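Local coordinates for putative heme binding protein (Tannerella forsythia, PDB 6EU8) that probably binds heme as a member of the HmuY-like family, here crystallised in its heme-free form, at residues Trp143-Lys157 with Lys173-Val187. Sequence-based numbering, arbitrary orientation. Where two conformers were deposited one is given.
With MLI (malonate ion), chain B.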
loop_
_atom_site.group_PDB
_atom_site.type_symbol
_atom_site.label_atom_id
_atom_site.label_comp_id
_atom_site.label_asym_id
_atom_site.label_seq_id
_atom_site.Cartn_x
_atom_site.Cartn_y
_atom_site.Cartn_z
ATOM N N TRP A 143 7.555 5.093 -3.343
ATOM C CA TRP A 143 6.956 5.208 -4.685
ATOM C C TRP A 143 6.486 6.648 -4.975
ATOM O O TRP A 143 6.439 7.043 -6.124
ATOM C CB TRP A 143 5.822 4.197 -4.909
ATOM C CG TRP A 143 4.447 4.524 -4.324
ATOM C CD1 TRP A 143 4.014 4.366 -3.042
ATOM C CD2 TRP A 143 3.324 5.007 -5.069
ATOM N NE1 TRP A 143 2.697 4.766 -2.928
ATOM C CE2 TRP A 143 2.239 5.121 -4.173
ATOM C CE3 TRP A 143 3.133 5.338 -6.415
ATOM C CZ2 TRP A 143 0.977 5.578 -4.575
ATOM C CZ3 TRP A 143 1.867 5.772 -6.825
ATOM C CH2 TRP A 143 0.803 5.880 -5.907
ATOM N N ILE A 144 6.150 7.394 -3.916
ATOM C CA ILE A 144 5.870 8.846 -4.012
ATOM C C ILE A 144 7.141 9.598 -3.596
ATOM O O ILE A 144 7.622 9.448 -2.480
ATOM C CB ILE A 144 4.706 9.227 -3.064
ATOM C CG1 ILE A 144 3.400 8.526 -3.446
ATOM C CG2 ILE A 144 4.548 10.756 -2.939
ATOM C CD1 ILE A 144 2.866 8.851 -4.822
ATOM N N VAL A 145 7.685 10.417 -4.507
ATOM C CA VAL A 145 8.782 11.303 -4.169
ATOM C C VAL A 145 8.244 12.518 -3.361
ATOM O O VAL A 145 8.833 12.882 -2.340
ATOM C CB VAL A 145 9.506 11.816 -5.426
ATOM C CG1 VAL A 145 10.644 12.801 -5.060
ATOM C CG2 VAL A 145 10.053 10.644 -6.257
ATOM N N GLU A 146 7.188 13.143 -3.879
ATOM C CA GLU A 146 6.541 14.312 -3.230
ATOM C C GLU A 146 5.042 14.227 -3.417
ATOM O O GLU A 146 4.570 13.895 -4.508
ATOM C CB GLU A 146 6.921 15.621 -3.944
ATOM C CG GLU A 146 8.291 16.201 -3.775
ATOM C CD GLU A 146 8.288 17.630 -4.330
ATOM O OE1 GLU A 146 7.624 18.491 -3.712
ATOM O OE2 GLU A 146 8.869 17.866 -5.410
ATOM N N ASN A 147 4.288 14.652 -2.394
ATOM C CA ASN A 147 2.827 14.802 -2.494
ATOM C C ASN A 147 2.359 16.163 -1.906
ATOM O O ASN A 147 1.780 16.194 -0.818
ATOM C CB ASN A 147 2.127 13.657 -1.782
ATOM C CG ASN A 147 0.629 13.690 -1.950
ATOM O OD1 ASN A 147 0.117 14.205 -2.939
ATOM N ND2 ASN A 147 -0.072 13.141 -1.001
ATOM N N PRO A 148 2.650 17.262 -2.618
ATOM C CA PRO A 148 2.255 18.602 -2.123
ATOM C C PRO A 148 0.744 18.770 -2.037
ATOM O O PRO A 148 0.026 18.395 -2.958
ATOM C CB PRO A 148 2.887 19.558 -3.128
ATOM C CG PRO A 148 3.271 18.748 -4.316
ATOM C CD PRO A 148 3.227 17.297 -3.970
ATOM N N MET A 149 0.263 19.370 -0.942
ATOM C CA MET A 149 -1.179 19.616 -0.728
ATOM C C MET A 149 -1.770 20.423 -1.904
ATOM O O MET A 149 -1.206 21.424 -2.318
ATOM C CB MET A 149 -1.347 20.385 0.596
ATOM C CG MET A 149 -2.764 20.755 0.985
ATOM S SD MET A 149 -3.919 19.390 1.145
ATOM C CE MET A 149 -3.014 18.375 2.269
ATOM N N GLY A 150 -2.868 19.925 -2.465
ATOM C CA GLY A 150 -3.543 20.571 -3.623
ATOM C C GLY A 150 -2.927 20.389 -4.999
ATOM O O GLY A 150 -3.570 20.764 -5.999
ATOM N N LYS A 151 -1.726 19.791 -5.082
ATOM C CA LYS A 151 -0.923 19.737 -6.309
ATOM C C LYS A 151 -0.600 18.283 -6.730
ATOM O O LYS A 151 -0.873 17.343 -5.970
ATOM C CB LYS A 151 0.341 20.547 -6.118
ATOM C CG LYS A 151 0.027 22.049 -5.953
ATOM C CD LYS A 151 1.205 22.947 -6.309
ATOM C CE LYS A 151 0.807 24.427 -6.352
ATOM N NZ LYS A 151 0.045 24.887 -5.153
ATOM N N ALA A 152 -0.074 18.125 -7.939
ATOM C CA ALA A 152 0.204 16.786 -8.498
ATOM C C ALA A 152 1.257 16.043 -7.685
ATOM O O ALA A 152 2.321 16.590 -7.424
ATOM C CB ALA A 152 0.677 16.892 -9.947
ATOM N N PRO A 153 0.988 14.755 -7.330
ATOM C CA PRO A 153 2.067 13.925 -6.792
ATOM C C PRO A 153 3.181 13.677 -7.830
ATOM O O PRO A 153 2.904 13.661 -9.035
ATOM C CB PRO A 153 1.343 12.622 -6.409
ATOM C CG PRO A 153 -0.117 12.942 -6.350
ATOM C CD PRO A 153 -0.270 14.010 -7.414
ATOM N N VAL A 154 4.410 13.545 -7.351
ATOM C CA VAL A 154 5.585 13.218 -8.194
ATOM C C VAL A 154 5.964 11.764 -7.841
ATOM O O VAL A 154 6.277 11.477 -6.673
ATOM C CB VAL A 154 6.773 14.155 -7.880
ATOM C CG1 VAL A 154 8.023 13.786 -8.675
ATOM C CG2 VAL A 154 6.364 15.598 -8.197
ATOM N N LEU A 155 5.944 10.874 -8.847
ATOM C CA LEU A 155 6.196 9.410 -8.654
ATOM C C LEU A 155 7.639 9.053 -8.945
ATOM O O LEU A 155 8.282 9.654 -9.821
ATOM C CB LEU A 155 5.291 8.567 -9.567
ATOM C CG LEU A 155 3.830 8.303 -9.199
ATOM C CD1 LEU A 155 3.041 9.601 -9.106
ATOM C CD2 LEU A 155 3.182 7.359 -10.216
ATOM N N SER A 156 8.160 8.079 -8.207
ATOM C CA SER A 156 9.457 7.479 -8.507
ATOM C C SER A 156 9.361 6.730 -9.821
ATOM O O SER A 156 8.331 6.166 -10.157
ATOM C CB SER A 156 9.839 6.483 -7.408
ATOM O OG SER A 156 11.012 5.747 -7.730
ATOM N N LYS A 157 10.467 6.708 -10.558
ATOM C CA LYS A 157 10.574 5.911 -11.795
ATOM C C LYS A 157 11.220 4.536 -11.548
ATOM O O LYS A 157 11.464 3.810 -12.533
ATOM C CB LYS A 157 11.392 6.693 -12.825
ATOM C CG LYS A 157 10.787 8.021 -13.231
ATOM C CD LYS A 157 9.513 7.792 -14.004
ATOM C CE LYS A 157 9.258 8.802 -15.117
ATOM N NZ LYS A 157 8.534 10.005 -14.624
ATOM N N LYS A 173 6.162 -1.573 -11.086
ATOM C CA LYS A 173 6.403 -0.176 -11.480
ATOM C C LYS A 173 5.087 0.571 -11.373
ATOM O O LYS A 173 4.116 0.278 -12.078
ATOM C CB LYS A 173 6.946 -0.090 -12.919
ATOM C CG LYS A 173 7.310 1.344 -13.325
ATOM C CD LYS A 173 8.575 1.424 -14.166
ATOM C CE LYS A 173 8.699 2.784 -14.862
ATOM N NZ LYS A 173 10.109 3.279 -14.916
ATOM N N PHE A 174 5.036 1.573 -10.477
ATOM C CA PHE A 174 3.841 2.398 -10.302
ATOM C C PHE A 174 3.787 3.419 -11.425
ATOM O O PHE A 174 4.824 3.941 -11.822
ATOM C CB PHE A 174 3.805 3.091 -8.932
ATOM C CG PHE A 174 3.659 2.129 -7.774
ATOM C CD1 PHE A 174 4.780 1.548 -7.202
ATOM C CD2 PHE A 174 2.397 1.797 -7.269
ATOM C CE1 PHE A 174 4.670 0.637 -6.156
ATOM C CE2 PHE A 174 2.287 0.885 -6.227
ATOM C CZ PHE A 174 3.426 0.324 -5.663
ATOM N N THR A 175 2.602 3.617 -11.984
ATOM C CA THR A 175 2.427 4.496 -13.139
ATOM C C THR A 175 1.575 5.729 -12.881
ATOM O O THR A 175 1.776 6.752 -13.551
ATOM C CB THR A 175 1.842 3.737 -14.352
ATOM O OG1 THR A 175 0.531 3.232 -14.067
ATOM C CG2 THR A 175 2.772 2.608 -14.775
ATOM N N ASP A 176 0.621 5.651 -11.951
ATOM C CA ASP A 176 -0.284 6.770 -11.662
ATOM C C ASP A 176 -0.725 6.787 -10.200
ATOM O O ASP A 176 -0.917 5.723 -9.577
ATOM C CB ASP A 176 -1.550 6.726 -12.558
ATOM C CG ASP A 176 -1.234 6.626 -14.071
ATOM O OD1 ASP A 176 -1.067 5.484 -14.595
ATOM O OD2 ASP A 176 -1.208 7.696 -14.756
ATOM N N ALA A 177 -0.906 7.998 -9.671
ATOM C CA ALA A 177 -1.487 8.224 -8.322
ATOM C C ALA A 177 -2.806 8.986 -8.333
ATOM O O ALA A 177 -3.426 9.175 -7.265
ATOM C CB ALA A 177 -0.499 8.963 -7.467
ATOM N N THR A 178 -3.228 9.430 -9.522
ATOM C CA THR A 178 -4.510 10.072 -9.722
ATOM C C THR A 178 -5.216 9.447 -10.928
ATOM O O THR A 178 -4.569 8.873 -11.794
ATOM C CB THR A 178 -4.356 11.592 -10.005
ATOM O OG1 THR A 178 -3.741 11.798 -11.287
ATOM C CG2 THR A 178 -3.466 12.275 -8.986
ATOM N N ASN A 179 -6.524 9.620 -10.998
ATOM C CA ASN A 179 -7.328 9.252 -12.184
ATOM C C ASN A 179 -7.255 10.382 -13.239
ATOM O O ASN A 179 -6.501 11.327 -13.088
ATOM C CB ASN A 179 -8.773 8.877 -11.777
ATOM C CG ASN A 179 -9.616 10.077 -11.311
ATOM O OD1 ASN A 179 -9.153 11.216 -11.274
ATOM N ND2 ASN A 179 -10.850 9.800 -10.943
ATOM N N ASP A 180 -8.043 10.263 -14.316
ATOM C CA ASP A 180 -8.010 11.255 -15.406
ATOM C C ASP A 180 -8.644 12.619 -15.030
ATOM O O ASP A 180 -8.473 13.606 -15.760
ATOM C CB ASP A 180 -8.677 10.687 -16.668
ATOM C CG ASP A 180 -7.913 9.506 -17.279
ATOM O OD1 ASP A 180 -6.692 9.360 -17.068
ATOM O OD2 ASP A 180 -8.545 8.712 -18.012
ATOM N N LYS A 181 -9.375 12.680 -13.912
ATOM C CA LYS A 181 -9.829 13.961 -13.325
ATOM C C LYS A 181 -8.904 14.475 -12.208
ATOM O O LYS A 181 -9.275 15.376 -11.449
ATOM C CB LYS A 181 -11.268 13.823 -12.804
ATOM C CG LYS A 181 -12.320 13.668 -13.902
ATOM C CD LYS A 181 -13.636 14.346 -13.529
ATOM C CE LYS A 181 -14.468 13.512 -12.566
ATOM N NZ LYS A 181 -15.289 12.488 -13.281
ATOM N N GLN A 182 -7.714 13.874 -12.107
ATOM C CA GLN A 182 -6.683 14.273 -11.160
ATOM C C GLN A 182 -7.121 14.115 -9.680
ATOM O O GLN A 182 -6.586 14.787 -8.795
ATOM C CB GLN A 182 -6.135 15.678 -11.500
ATOM C CG GLN A 182 -5.313 15.737 -12.802
ATOM C CD GLN A 182 -6.125 15.543 -14.081
ATOM O OE1 GLN A 182 -5.807 14.698 -14.916
ATOM N NE2 GLN A 182 -7.181 16.301 -14.226
ATOM N N GLU A 183 -8.049 13.194 -9.420
ATOM C CA GLU A 183 -8.451 12.859 -8.024
ATOM C C GLU A 183 -7.370 11.944 -7.409
ATOM O O GLU A 183 -7.064 10.889 -7.976
ATOM C CB GLU A 183 -9.819 12.181 -7.950
ATOM C CG GLU A 183 -10.253 11.886 -6.511
ATOM C CD GLU A 183 -11.546 11.114 -6.361
ATOM O OE1 GLU A 183 -12.000 10.452 -7.310
ATOM O OE2 GLU A 183 -12.059 11.094 -5.227
ATOM N N LYS A 184 -6.768 12.384 -6.302
ATOM C CA LYS A 184 -5.706 11.591 -5.626
ATOM C C LYS A 184 -6.248 10.314 -4.996
ATOM O O LYS A 184 -7.327 10.295 -4.416
ATOM C CB LYS A 184 -4.989 12.413 -4.539
ATOM C CG LYS A 184 -4.238 13.620 -5.032
ATOM C CD LYS A 184 -3.413 14.256 -3.924
ATOM C CE LYS A 184 -2.736 15.518 -4.426
ATOM N NZ LYS A 184 -1.783 16.130 -3.482
ATOM N N GLY A 185 -5.461 9.228 -5.070
ATOM C CA GLY A 185 -5.804 7.947 -4.416
ATOM C C GLY A 185 -6.223 6.813 -5.338
ATOM O O GLY A 185 -6.535 5.710 -4.869
ATOM N N HIS A 186 -6.229 7.073 -6.651
ATOM C CA HIS A 186 -6.446 6.044 -7.663
ATOM C C HIS A 186 -5.059 5.606 -8.085
ATOM O O HIS A 186 -4.351 6.309 -8.834
ATOM C CB HIS A 186 -7.290 6.564 -8.828
ATOM C CG HIS A 186 -8.672 6.979 -8.439
ATOM N ND1 HIS A 186 -9.735 6.095 -8.379
ATOM C CD2 HIS A 186 -9.181 8.195 -8.124
ATOM C CE1 HIS A 186 -10.824 6.749 -8.016
ATOM N NE2 HIS A 186 -10.510 8.015 -7.829
ATOM N N VAL A 187 -4.629 4.452 -7.546
ATOM C CA VAL A 187 -3.258 3.987 -7.667
ATOM C C VAL A 187 -3.155 2.941 -8.763
ATOM O O VAL A 187 -3.809 1.893 -8.659
ATOM C CB VAL A 187 -2.775 3.414 -6.311
ATOM C CG1 VAL A 187 -1.364 2.854 -6.416
ATOM C CG2 VAL A 187 -2.862 4.479 -5.222
HETATM C C1 MLI B . -5.739 16.234 -0.900
HETATM C C2 MLI B . -4.613 17.033 -1.491
HETATM C C3 MLI B . -6.411 15.378 -1.934
HETATM O O6 MLI B . -3.446 16.675 -1.317
HETATM O O7 MLI B . -4.887 18.056 -2.159
HETATM O O8 MLI B . -6.854 14.240 -1.616
HETATM O O9 MLI B . -6.504 15.824 -3.097
HETATM O O HOH W 1 6.650 5.894 -12.450
#
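Lys184 reaches from the start of strand 184-194 into the loop 147-151, its chain fully extended beyond CG, and brings NZ among the oxygens of that loop. Lys184 NZ gives a hydrogen bond to Asn147 OD1 (2.8 Å), tilted 33° from the amide's carbonyl plane, and weak ones to Pro148 O and Lys151 O. Lys184 NZ gives a further bond to O6 of a malonate ion, probably from the crystallisation liquor (2.8 Å). The same ion accepts a bond from Gly150 N in the type II turn Pro148-Lys151, and Arg75 also binds it. Pro153 runs obliquely past the lysine shaft, with CG 4.1 Å from Lys184 CE.

Apolar packing takes over beyond the proline. Ala177 CB lies 3.7 Å from Trp143 CH2 and also meets Leu155 CD1, while Leu155 CD2 rests on the Thr175-Asp176 peptide. The indole of Trp143 has Phe174 over one face and Ile144 CD1 over the other; the two aromatic planes are inclined by 32°, and Trp143 CE3 comes within 3.4 Å of Phe174 CB. Val187 approaches the indole obliquely. At the far end Lys173 NZ donates to Lys157 O (2.8 Å), and a water donates to both Ser156 O and Phe174 O.

Phe76 holds the indole from outside: its O accepts a hydrogen bond from Trp143 NE1, and its ring meets Trp143 edge-to-face; Thr91 O is hydrogen-bonded to Lys173 NZ and Thr91 OG1 to Lys157 O. The small two-stranded hairpin of 144-146 and 154-155 thus packs through side chains and water against strands 169-178 and 184-194 of the large antiparallel sheet.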